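Local coordinates for periplasmic binding protein (PDB 4MX8), which probably binds a solute outside the cell membrane and is likely to deliver it to a transporter for import, at residues Met54-Asp58 with Ser74-Leu79; Thr92-Ala96 with Arg114-Leu118; Ile169-Lys173 with Asp214-Val218; Ala179-Leu184 with Asp243-Leu247; Gly191-Ala195 with Pro233-Leu239. One frame throughout, in Å; residues are numbered along the deposited sequence.

The five contacts run from deep core to solvent edge. Contacts 1 and 3 are buried and almost wholly apolar, one packing a helix on a turn and the other a helix on a loop, although contact 3 adds a bridging water. Contact 2 lies at the surface, where two loops meet through a phenylalanine and the stem of an arginine; it touches contact 1 through S74 and L93. Contacts 4 and 5, both partly buried, reach the same mixed sheet and meet at L184 and L239. Backbone hydrogen bonds join the segments directly in these two alone, two of them between parallel strands in contact 4 and one in contact 5.

Contact 1 (Met54-Asp58 with Ser74-Leu79); sequences MAALD and SVPDYL
L79 turns CG away from its carbonyl carbon (chi1 -61°), which brings the leucine fork against the first turn of helix 54-62, and D58, with CG anti to its backbone N, lays its carboxylate carbon beside L79 CD2. The two branches divide the work. L79 CD1 lies 3.5 Å from M54 O, and L79 CD2 lies 3.7 Å from D58 CA, while D58 CB is close to both methyls. D58 and L79 cross at about a right angle. L57 slides past L79 in the opposite direction, its CD2 3.7 Å from L79 CB, and its other methyl, CD1, faces V75 CG2.

M54, present as selenomethionine, is bent at chi2 and chi3, so that SE rests against the loop before the turn, 3.8 Å from V75 CA and 3.9 Å from P76 CD. No hydrogen bond joins the segments; apolar packing holds them. An alanine in place of L79 would probably open a gap beside M54 O and leave D58 CA and CB without the two methyls packed on them.

The polar end of D58 is satisfied outside the pair, OD1 by E300 N and OD2 by T301 OG1, which also binds Y78 OH. The contact thus packs helix 54-62 on the turn at 77-80, with the start of helix 299-309 at D58, V295 of helix 289-295 against M54, P76 and Y78, and strands 67-70 and 49-51 touching L57 through I67, A70 and V51.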
# COMPACT_ATOMS: atom_id res chain seq x y z
N MSE A 54 6.07 5.87 -0.31
CA MSE A 54 5.16 6.61 0.57
C MSE A 54 4.85 5.87 1.88
O MSE A 54 4.55 6.48 2.90
CB MSE A 54 3.86 6.99 -0.17
CG MSE A 54 4.03 7.94 -1.36
SE MSE A 54 5.05 9.55 -0.98
CE MSE A 54 6.86 8.92 -1.23
N ALA A 55 4.96 4.54 1.85
CA ALA A 55 4.64 3.79 3.04
C ALA A 55 5.77 3.94 4.05
O ALA A 55 5.52 4.01 5.26
CB ALA A 55 4.39 2.37 2.71
N ALA A 56 7.00 4.00 3.57
CA ALA A 56 8.11 4.31 4.48
C ALA A 56 8.02 5.75 4.96
O ALA A 56 8.34 6.03 6.11
CB ALA A 56 9.43 4.07 3.83
N LEU A 57 7.61 6.66 4.08
CA LEU A 57 7.43 8.06 4.47
C LEU A 57 6.42 8.11 5.60
O LEU A 57 6.67 8.73 6.63
CB LEU A 57 6.99 8.94 3.30
CG LEU A 57 7.00 10.46 3.54
CD1 LEU A 57 7.22 11.19 2.24
CD2 LEU A 57 5.72 10.99 4.18
N ASP A 58 5.29 7.44 5.40
CA ASP A 58 4.23 7.32 6.39
C ASP A 58 4.79 6.92 7.76
O ASP A 58 4.67 7.66 8.74
CB ASP A 58 3.22 6.28 5.91
CG ASP A 58 1.99 6.18 6.80
OD1 ASP A 58 2.02 6.63 7.97
OD2 ASP A 58 0.97 5.61 6.32
N SER A 74 3.97 13.67 -5.47
CA SER A 74 3.28 12.40 -5.22
C SER A 74 2.90 12.18 -3.75
O SER A 74 2.17 11.25 -3.44
CB SER A 74 4.15 11.20 -5.65
OG SER A 74 4.72 11.40 -6.93
N VAL A 75 3.41 13.02 -2.86
CA VAL A 75 3.13 12.84 -1.44
C VAL A 75 1.67 13.14 -1.21
O VAL A 75 1.21 14.24 -1.53
CB VAL A 75 4.00 13.76 -0.55
CG1 VAL A 75 3.55 13.66 0.90
CG2 VAL A 75 5.46 13.40 -0.68
N PRO A 76 0.92 12.16 -0.67
CA PRO A 76 -0.51 12.29 -0.37
C PRO A 76 -0.70 13.36 0.66
O PRO A 76 0.18 13.55 1.49
CB PRO A 76 -0.86 10.93 0.25
CG PRO A 76 0.16 10.01 -0.28
CD PRO A 76 1.42 10.82 -0.35
N ASP A 77 -1.83 14.06 0.63
CA ASP A 77 -2.04 15.17 1.55
C ASP A 77 -1.92 14.75 3.01
O ASP A 77 -1.39 15.48 3.83
CB ASP A 77 -3.38 15.85 1.28
CG ASP A 77 -4.47 14.87 0.86
OD1 ASP A 77 -4.46 13.69 1.33
OD2 ASP A 77 -5.34 15.29 0.06
N TYR A 78 -2.37 13.54 3.33
CA TYR A 78 -2.33 13.11 4.72
C TYR A 78 -0.93 12.83 5.25
O TYR A 78 -0.75 12.67 6.45
CB TYR A 78 -3.29 11.94 4.98
CG TYR A 78 -2.93 10.60 4.39
CD1 TYR A 78 -2.12 9.71 5.08
CD2 TYR A 78 -3.45 10.18 3.17
CE1 TYR A 78 -1.80 8.47 4.57
CE2 TYR A 78 -3.13 8.93 2.65
CZ TYR A 78 -2.30 8.08 3.36
OH TYR A 78 -1.97 6.85 2.89
N LEU A 79 0.05 12.77 4.35
CA LEU A 79 1.45 12.58 4.74
C LEU A 79 2.28 13.84 4.54
O LEU A 79 3.44 13.89 4.95
CB LEU A 79 2.08 11.43 3.97
CG LEU A 79 1.42 10.07 4.19
CD1 LEU A 79 2.12 9.02 3.37
CD2 LEU A 79 1.46 9.73 5.65

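Contact 2 (Thr92-Ala96 with Arg114-Leu118); sequences TLFEA and RSSGL
L93 and F94 pack on the stem of R114 where two loops meet, the first of them folded by an ST turn: T92 OG1 accepts from F94 N at 3.2 Å with an N-H...O angle of 164°. The turn includes L93 and F94, both of which touch the other loop.

L93 is next. Its carbonyl O comes 3.4 Å from R114 CB, and its CB stands alongside R114 CD. The same O is near S115 N, but the angle is too poor for a hydrogen bond. The aromatic ring of F94 follows, with CG anti to its carbonyl carbon (chi1 -67°). Its CB starts away from the other loop, yet the ring reaches back along the arginine: CE1 is 3.6 Å from R114 CB, and CZ is 3.7 Å from R114 CD. The ring and guanidinium planes stand 87° apart, and CZ approaches the guanidinium at its edge, so this is no stack. The R114 chain is extended from CG to NE, and its tip continues to helix 289-295, where NH1 and NH2 donate to the carbonyls of Y293 and I294. The arginine thus bonds its own loop to that helix while L93 and F94 pack on its stem.

E95 gives the contact chiefly its backbone, whose carbonyl carbon lies beside L118 CD1. At the end of the segment A96 points its CB toward L118, which sends its other branch to F94: L118 CD2 is 3.6 Å from F94 O, and L118 CD1 is 3.9 Å from A96 CB.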
# COMPACT_ATOMS: atom_id res chain seq x y z
N THR A 92 10.35 11.24 -8.80
CA THR A 92 8.96 10.78 -8.78
C THR A 92 8.94 9.41 -8.13
O THR A 92 9.97 8.93 -7.66
CB THR A 92 8.38 10.63 -10.17
OG1 THR A 92 9.05 9.54 -10.81
CG2 THR A 92 8.56 11.91 -10.98
N LEU A 93 7.78 8.75 -8.11
CA LEU A 93 7.66 7.44 -7.46
C LEU A 93 8.49 6.38 -8.17
O LEU A 93 8.71 5.31 -7.62
CB LEU A 93 6.20 6.99 -7.44
CG LEU A 93 5.24 7.84 -6.62
CD1 LEU A 93 3.81 7.34 -6.76
CD2 LEU A 93 5.69 7.85 -5.17
N PHE A 94 8.94 6.69 -9.39
CA PHE A 94 9.58 5.72 -10.27
C PHE A 94 11.02 6.08 -10.62
O PHE A 94 11.77 5.25 -11.15
CB PHE A 94 8.84 5.66 -11.60
CG PHE A 94 7.46 5.10 -11.52
CD1 PHE A 94 7.26 3.75 -11.37
CD2 PHE A 94 6.37 5.92 -11.67
CE1 PHE A 94 5.97 3.23 -11.33
CE2 PHE A 94 5.08 5.40 -11.64
CZ PHE A 94 4.88 4.06 -11.47
N GLU A 95 11.39 7.33 -10.38
CA GLU A 95 12.60 7.87 -10.96
C GLU A 95 13.28 8.85 -10.03
O GLU A 95 12.62 9.66 -9.38
CB GLU A 95 12.26 8.55 -12.28
CG GLU A 95 13.43 8.75 -13.21
CD GLU A 95 13.02 9.24 -14.58
OE1 GLU A 95 11.83 9.59 -14.76
OE2 GLU A 95 13.89 9.27 -15.49
N ALA A 96 14.61 8.80 -9.98
CA ALA A 96 15.36 9.67 -9.08
C ALA A 96 16.14 10.77 -9.82
O ALA A 96 16.75 10.51 -10.85
CB ALA A 96 16.31 8.84 -8.23
N ARG A 114 7.49 0.77 -6.34
CA ARG A 114 7.73 1.40 -7.64
C ARG A 114 9.15 1.90 -7.76
O ARG A 114 9.70 1.99 -8.87
CB ARG A 114 6.75 2.56 -7.85
CG ARG A 114 5.29 2.13 -7.94
CD ARG A 114 4.35 3.32 -7.91
NE ARG A 114 2.94 2.92 -7.99
CZ ARG A 114 2.15 2.78 -6.93
NH1 ARG A 114 0.90 2.41 -7.09
NH2 ARG A 114 2.62 3.00 -5.72
N SER A 115 9.76 2.21 -6.62
CA SER A 115 11.12 2.74 -6.65
C SER A 115 12.17 1.69 -6.30
O SER A 115 13.35 2.02 -6.16
CB SER A 115 11.25 3.95 -5.73
OG SER A 115 11.03 3.57 -4.38
N SER A 116 11.74 0.43 -6.19
CA SER A 116 12.63 -0.65 -5.78
C SER A 116 13.87 -0.68 -6.68
O SER A 116 15.00 -0.72 -6.19
CB SER A 116 11.88 -1.99 -5.79
OG SER A 116 12.64 -3.00 -6.43
N GLY A 117 13.65 -0.60 -7.99
CA GLY A 117 14.73 -0.68 -8.96
C GLY A 117 15.79 0.41 -8.88
O GLY A 117 16.92 0.21 -9.33
N LEU A 118 15.42 1.56 -8.31
CA LEU A 118 16.35 2.67 -8.13
C LEU A 118 17.41 2.39 -7.07
O LEU A 118 18.26 3.23 -6.81
CB LEU A 118 15.61 3.92 -7.68
CG LEU A 118 14.51 4.47 -8.57
CD1 LEU A 118 14.00 5.74 -7.94
CD2 LEU A 118 15.07 4.76 -9.92

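Contact 3 (Ile169-Lys173 with Asp214-Val218); sequences IAEAK and DVFGV
A172 pushes its methyl against the rim of the F216 ring, near the ring plane, with A172 CB 3.7 Å from F216 CD1. I169, one turn earlier on the same helix, meets the ring obliquely through CG1. It also crosses V215 at about a right angle, I169 CD1 lying 4.1 Å from V215 CG1. V215 sets that CG1 anti to its own backbone N (chi1 170°), which carries the methyl over the centre of the F216 ring, 3.7 Å above its plane. One valine methyl is thereby shared between isoleucine and phenylalanine.

K173 contributes its aliphatic stem. Its CD lies 3.2 Å from V215 O, the bend at chi3 turns the chain beyond CD, and K173 CG also faces F216 O. Polar linkage across the contact comes through one water, which donates to K173 O at 3.0 Å and to F216 O at 2.9 Å. G217, with phi at +84°, turns the chain away immediately after.

Helix 155-179 thus packs on the loop that follows helix 207-214. Helix 299-309 closes the same core, with V309 against A172 and F216, M305 against F216 and I306 against I169, while helix 137-152 brings L138 to I169 and Y137 to V215.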
# COMPACT_ATOMS: atom_id res chain seq x y z
N ILE A 169 -6.96 -3.55 13.62
CA ILE A 169 -7.20 -4.60 12.64
C ILE A 169 -8.16 -5.66 13.19
O ILE A 169 -9.10 -6.07 12.51
CB ILE A 169 -5.89 -5.23 12.20
CG1 ILE A 169 -5.18 -4.25 11.27
CG2 ILE A 169 -6.15 -6.51 11.46
CD1 ILE A 169 -3.94 -4.82 10.69
N ALA A 170 -7.95 -6.07 14.44
CA ALA A 170 -8.84 -7.05 15.05
C ALA A 170 -10.24 -6.49 15.18
O ALA A 170 -11.21 -7.24 15.03
CB ALA A 170 -8.33 -7.45 16.38
N GLU A 171 -10.35 -5.19 15.45
CA GLU A 171 -11.65 -4.53 15.54
C GLU A 171 -12.40 -4.63 14.22
O GLU A 171 -13.57 -4.99 14.20
CB GLU A 171 -11.49 -3.05 15.91
CG GLU A 171 -12.81 -2.32 16.13
CD GLU A 171 -12.63 -0.81 16.38
OE1 GLU A 171 -11.47 -0.33 16.32
OE2 GLU A 171 -13.65 -0.11 16.63
N ALA A 172 -11.70 -4.33 13.12
CA ALA A 172 -12.30 -4.42 11.79
C ALA A 172 -12.66 -5.85 11.40
O ALA A 172 -13.77 -6.11 10.93
CB ALA A 172 -11.39 -3.81 10.76
N LYS A 173 -11.74 -6.79 11.59
CA LYS A 173 -12.05 -8.21 11.34
C LYS A 173 -13.33 -8.64 12.07
O LYS A 173 -14.18 -9.34 11.51
CB LYS A 173 -10.87 -9.11 11.73
CG LYS A 173 -9.69 -9.05 10.79
CD LYS A 173 -8.49 -9.79 11.36
CE LYS A 173 -8.77 -11.27 11.48
NZ LYS A 173 -7.72 -11.98 12.26
N ASP A 214 -7.29 -11.05 2.93
CA ASP A 214 -6.17 -11.68 3.64
C ASP A 214 -5.92 -11.12 5.05
O ASP A 214 -5.62 -11.87 5.98
CB ASP A 214 -4.89 -11.54 2.82
CG ASP A 214 -4.96 -12.30 1.50
OD1 ASP A 214 -5.65 -13.36 1.43
OD2 ASP A 214 -4.32 -11.85 0.52
N VAL A 215 -6.04 -9.81 5.17
CA VAL A 215 -5.90 -9.10 6.43
C VAL A 215 -7.24 -8.93 7.18
O VAL A 215 -7.34 -9.22 8.38
CB VAL A 215 -5.32 -7.70 6.17
CG1 VAL A 215 -5.38 -6.82 7.42
CG2 VAL A 215 -3.92 -7.81 5.62
N PHE A 216 -8.26 -8.46 6.47
CA PHE A 216 -9.53 -8.13 7.11
C PHE A 216 -10.58 -9.25 7.13
O PHE A 216 -11.58 -9.16 7.84
CB PHE A 216 -10.09 -6.84 6.51
CG PHE A 216 -9.20 -5.65 6.76
CD1 PHE A 216 -9.20 -5.02 8.00
CD2 PHE A 216 -8.34 -5.20 5.79
CE1 PHE A 216 -8.37 -3.94 8.24
CE2 PHE A 216 -7.51 -4.12 6.02
CZ PHE A 216 -7.53 -3.49 7.23
N GLY A 217 -10.35 -10.30 6.36
CA GLY A 217 -11.13 -11.51 6.52
C GLY A 217 -12.47 -11.60 5.81
O GLY A 217 -13.28 -12.46 6.15
N VAL A 218 -12.72 -10.73 4.84
CA VAL A 218 -13.88 -10.87 3.99
C VAL A 218 -13.83 -12.23 3.29
O VAL A 218 -12.82 -12.58 2.66
CB VAL A 218 -13.88 -9.76 2.93
CG1 VAL A 218 -15.00 -9.98 1.93
CG2 VAL A 218 -14.01 -8.39 3.58
O HOH W 1 -12.80 -11.11 9.57

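Contact 4 (Ala179-Leu184 with Asp243-Leu247); sequences ASGTGL and DPQWL
T182 and L184 bond W246 between them through the backbone, the pattern of neighbouring parallel strands. W246 N donates to T182 O at 3.0 Å, approaching in the carbonyl plane, with an N-H...O angle of 149°. L184 N then takes W246 O, also at 3.0 Å, from nearly along the C=O axis. Parallel bridges pair G183 with W246 and L184 with L247. A third bond is weak: the indole W246 NE1 reaches S180 O at 3.2 Å, but bent to 122°.

Two CA-H...O contacts supplement these, from G183 CA to W246 O at 3.2 Å and from L247 CA to L184 O. A side chain on G183 would point to the same side of the sheet as W246.

Apolar packing fills both ends. A179 CB meets the indole obliquely, 3.6 Å from W246 CZ2. L184 CB sits against the proline ring, 3.8 Å from P244 CG, and T182 CG2 packs near P244 CA. W246 sets CG anti to its own carbonyl carbon (chi1 -61°), sending the indole back along the turn that leads into strand 183-189.

These strands, 183-189 and 246-251, are the central pair of the four-stranded mixed sheet. Strand 284-287 flanks the second, and L285 touches W246, whose ring also stacks with H283; on the opposite side of the sheet, L239 of helix 236-242 packs on L184 and L247.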
# COMPACT_ATOMS: atom_id res chain seq x y z
N ALA A 179 -20.83 -8.62 10.00
CA ALA A 179 -21.58 -8.38 8.77
C ALA A 179 -21.87 -9.70 8.08
O ALA A 179 -22.82 -9.83 7.31
CB ALA A 179 -20.77 -7.48 7.83
N SER A 180 -21.02 -10.67 8.36
CA SER A 180 -20.98 -11.94 7.66
C SER A 180 -21.06 -11.78 6.16
O SER A 180 -20.55 -10.80 5.56
CB SER A 180 -22.07 -12.89 8.15
OG SER A 180 -21.73 -14.24 7.84
N GLY A 181 -21.69 -12.77 5.55
CA GLY A 181 -21.87 -12.79 4.13
C GLY A 181 -20.59 -13.03 3.38
O GLY A 181 -19.53 -13.26 3.94
N THR A 182 -20.74 -12.96 2.07
CA THR A 182 -19.66 -13.11 1.13
C THR A 182 -19.31 -11.72 0.56
O THR A 182 -20.16 -10.82 0.52
CB THR A 182 -20.14 -14.03 0.02
OG1 THR A 182 -19.05 -14.31 -0.85
CG2 THR A 182 -21.28 -13.39 -0.79
N GLY A 183 -18.06 -11.53 0.14
CA GLY A 183 -17.67 -10.25 -0.45
C GLY A 183 -16.82 -10.36 -1.70
O GLY A 183 -16.26 -11.41 -1.99
N LEU A 184 -16.73 -9.27 -2.46
CA LEU A 184 -15.84 -9.22 -3.62
C LEU A 184 -15.18 -7.86 -3.69
O LEU A 184 -15.85 -6.83 -3.60
CB LEU A 184 -16.60 -9.49 -4.92
CG LEU A 184 -15.72 -9.44 -6.17
CD1 LEU A 184 -14.79 -10.63 -6.18
CD2 LEU A 184 -16.54 -9.38 -7.43
N ASP A 243 -23.10 -12.43 -7.60
CA ASP A 243 -23.83 -11.61 -6.63
C ASP A 243 -23.31 -11.66 -5.19
O ASP A 243 -23.89 -12.33 -4.34
CB ASP A 243 -25.32 -11.93 -6.68
CG ASP A 243 -26.14 -10.96 -5.85
OD1 ASP A 243 -27.12 -11.42 -5.22
OD2 ASP A 243 -25.81 -9.75 -5.83
N PRO A 244 -22.20 -10.97 -4.93
CA PRO A 244 -21.63 -10.91 -3.59
C PRO A 244 -22.50 -10.05 -2.69
O PRO A 244 -23.13 -9.10 -3.19
CB PRO A 244 -20.27 -10.23 -3.81
CG PRO A 244 -20.44 -9.44 -5.05
CD PRO A 244 -21.44 -10.16 -5.90
N GLN A 245 -22.55 -10.40 -1.41
CA GLN A 245 -23.31 -9.65 -0.43
C GLN A 245 -22.74 -8.25 -0.20
O GLN A 245 -23.48 -7.29 -0.03
CB GLN A 245 -23.36 -10.42 0.89
CG GLN A 245 -24.26 -9.77 1.93
CD GLN A 245 -25.72 -9.95 1.59
OE1 GLN A 245 -26.09 -10.94 0.97
NE2 GLN A 245 -26.56 -8.99 1.98
N TRP A 246 -21.41 -8.15 -0.18
CA TRP A 246 -20.74 -6.88 -0.00
C TRP A 246 -19.80 -6.67 -1.17
O TRP A 246 -19.09 -7.62 -1.58
CB TRP A 246 -19.93 -6.91 1.28
CG TRP A 246 -20.74 -7.14 2.48
CD1 TRP A 246 -20.97 -8.33 3.10
CD2 TRP A 246 -21.44 -6.15 3.23
NE1 TRP A 246 -21.77 -8.14 4.20
CE2 TRP A 246 -22.07 -6.80 4.30
CE3 TRP A 246 -21.59 -4.77 3.10
CZ2 TRP A 246 -22.85 -6.12 5.24
CZ3 TRP A 246 -22.36 -4.09 4.03
CH2 TRP A 246 -22.99 -4.77 5.08
N LEU A 247 -19.78 -5.46 -1.71
CA LEU A 247 -18.88 -5.10 -2.81
C LEU A 247 -17.94 -4.01 -2.33
O LEU A 247 -18.40 -2.94 -1.93
CB LEU A 247 -19.67 -4.62 -4.02
CG LEU A 247 -18.94 -4.27 -5.33
CD1 LEU A 247 -18.46 -5.52 -6.03
CD2 LEU A 247 -19.85 -3.48 -6.25

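Contact 5 (Gly191-Ala195 with Pro233-Leu239); sequences GQLSA and PISFEFL
L193 is the bump of this contact: it projects from strand 192-195, an outermost strand of the mixed sheet, into a hollow formed by I234, F236 and L239 where a loop runs into helix 236-242. S235 is the N-cap of that helix, its OG accepting from F238 N.

The leucine fork fits between two walls. L193 CD2 touches both, lying 3.7 Å from L239 CD1 and also against the F236 ring at CD1, while L193 CD1 approaches F236 CE1 at 4.0 Å. The leucine crosses both partners at about a right angle, and the phenyl ring meets it obliquely rather than by a plain face or edge. Below the fork, L193 CB rests 3.8 Å from I234 CG1.

I234 returns the fit in the other direction. Its CG1 stands between the backbone N and the carbonyl carbon (chi1 63°), which spreads the branches so that both CG2 and CD1 come to A195 CB. The same CG2 also serves its own segment, 3.8 Å above the plane of the F238 ring, over its centre. An alanine here would probably leave A195 CB and that ring face without their filling and open a gap beside L193. T229 and I225 of helix 225-229 adjoin A195 on this side, and T229 also touches I234.

At the outer margin P233 crosses Q192 obliquely, with P233 CB 3.8 Å from Q192 CG. One backbone bond pins the two segments together: I234 N donates to L193 O at 2.9 Å, with an N-H...O angle of 152° and the donor tilted 33° from the carbonyl plane.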
# COMPACT_ATOMS: atom_id res chain seq x y z
N GLY A 191 -13.31 2.68 -16.63
CA GLY A 191 -14.65 2.19 -16.88
C GLY A 191 -14.71 0.68 -16.84
O GLY A 191 -15.77 0.09 -17.00
N GLN A 192 -13.54 0.07 -16.63
CA GLN A 192 -13.40 -1.38 -16.58
C GLN A 192 -13.44 -1.88 -15.14
O GLN A 192 -13.20 -1.12 -14.20
CB GLN A 192 -12.07 -1.76 -17.20
CG GLN A 192 -12.13 -2.95 -18.13
CD GLN A 192 -12.06 -2.52 -19.57
OE1 GLN A 192 -13.06 -2.12 -20.15
NE2 GLN A 192 -10.87 -2.60 -20.16
N LEU A 193 -13.74 -3.16 -14.96
CA LEU A 193 -13.72 -3.77 -13.63
C LEU A 193 -12.67 -4.89 -13.54
O LEU A 193 -12.57 -5.73 -14.43
CB LEU A 193 -15.12 -4.29 -13.25
CG LEU A 193 -16.04 -3.36 -12.45
CD1 LEU A 193 -16.23 -2.04 -13.11
CD2 LEU A 193 -17.40 -3.98 -12.23
N SER A 194 -11.86 -4.90 -12.49
CA SER A 194 -10.93 -6.01 -12.26
C SER A 194 -11.25 -6.66 -10.92
O SER A 194 -11.40 -5.96 -9.92
CB SER A 194 -9.47 -5.54 -12.27
OG SER A 194 -9.24 -4.56 -13.28
N ALA A 195 -11.37 -7.98 -10.90
CA ALA A 195 -11.66 -8.67 -9.65
C ALA A 195 -10.40 -8.80 -8.79
O ALA A 195 -9.36 -9.28 -9.28
CB ALA A 195 -12.26 -10.04 -9.91
N PRO A 233 -10.34 -8.65 -17.18
CA PRO A 233 -11.40 -7.84 -16.57
C PRO A 233 -12.76 -8.54 -16.55
O PRO A 233 -13.04 -9.37 -17.41
CB PRO A 233 -11.48 -6.63 -17.49
CG PRO A 233 -10.12 -6.47 -17.99
CD PRO A 233 -9.53 -7.85 -18.12
N ILE A 234 -13.59 -8.21 -15.57
CA ILE A 234 -14.90 -8.82 -15.44
C ILE A 234 -15.99 -7.85 -15.90
O ILE A 234 -15.81 -6.63 -15.83
CB ILE A 234 -15.18 -9.27 -13.98
CG1 ILE A 234 -15.19 -8.08 -13.03
CG2 ILE A 234 -14.15 -10.28 -13.51
CD1 ILE A 234 -15.61 -8.45 -11.63
N SER A 235 -17.10 -8.40 -16.38
CA SER A 235 -18.22 -7.59 -16.84
C SER A 235 -19.12 -7.22 -15.67
O SER A 235 -18.97 -7.77 -14.59
CB SER A 235 -19.03 -8.38 -17.87
OG SER A 235 -19.44 -9.62 -17.33
N PHE A 236 -20.05 -6.30 -15.88
CA PHE A 236 -21.05 -6.03 -14.85
C PHE A 236 -21.87 -7.28 -14.59
O PHE A 236 -22.27 -7.55 -13.47
CB PHE A 236 -21.97 -4.88 -15.24
CG PHE A 236 -21.26 -3.58 -15.41
CD1 PHE A 236 -20.58 -3.00 -14.36
CD2 PHE A 236 -21.28 -2.92 -16.63
CE1 PHE A 236 -19.92 -1.78 -14.52
CE2 PHE A 236 -20.63 -1.72 -16.79
CZ PHE A 236 -19.95 -1.15 -15.74
N GLU A 237 -22.10 -8.06 -15.64
CA GLU A 237 -22.84 -9.31 -15.52
C GLU A 237 -22.18 -10.32 -14.56
O GLU A 237 -22.86 -11.14 -13.95
CB GLU A 237 -23.05 -9.94 -16.90
CG GLU A 237 -23.99 -9.15 -17.80
CD GLU A 237 -23.26 -8.14 -18.67
OE1 GLU A 237 -23.85 -7.68 -19.67
OE2 GLU A 237 -22.10 -7.81 -18.34
N PHE A 238 -20.86 -10.24 -14.43
CA PHE A 238 -20.12 -11.06 -13.48
C PHE A 238 -20.61 -10.77 -12.06
O PHE A 238 -20.81 -11.69 -11.27
CB PHE A 238 -18.61 -10.78 -13.59
CG PHE A 238 -17.74 -11.63 -12.70
CD1 PHE A 238 -17.51 -11.28 -11.37
CD2 PHE A 238 -17.11 -12.76 -13.20
CE1 PHE A 238 -16.70 -12.06 -10.54
CE2 PHE A 238 -16.29 -13.54 -12.38
CZ PHE A 238 -16.09 -13.18 -11.05
N LEU A 239 -20.78 -9.49 -11.75
CA LEU A 239 -21.24 -9.10 -10.41
C LEU A 239 -22.59 -9.72 -10.16
O LEU A 239 -22.81 -10.34 -9.13
CB LEU A 239 -21.33 -7.59 -10.27
CG LEU A 239 -20.00 -6.87 -10.37
CD1 LEU A 239 -20.20 -5.38 -10.21
CD2 LEU A 239 -19.07 -7.40 -9.31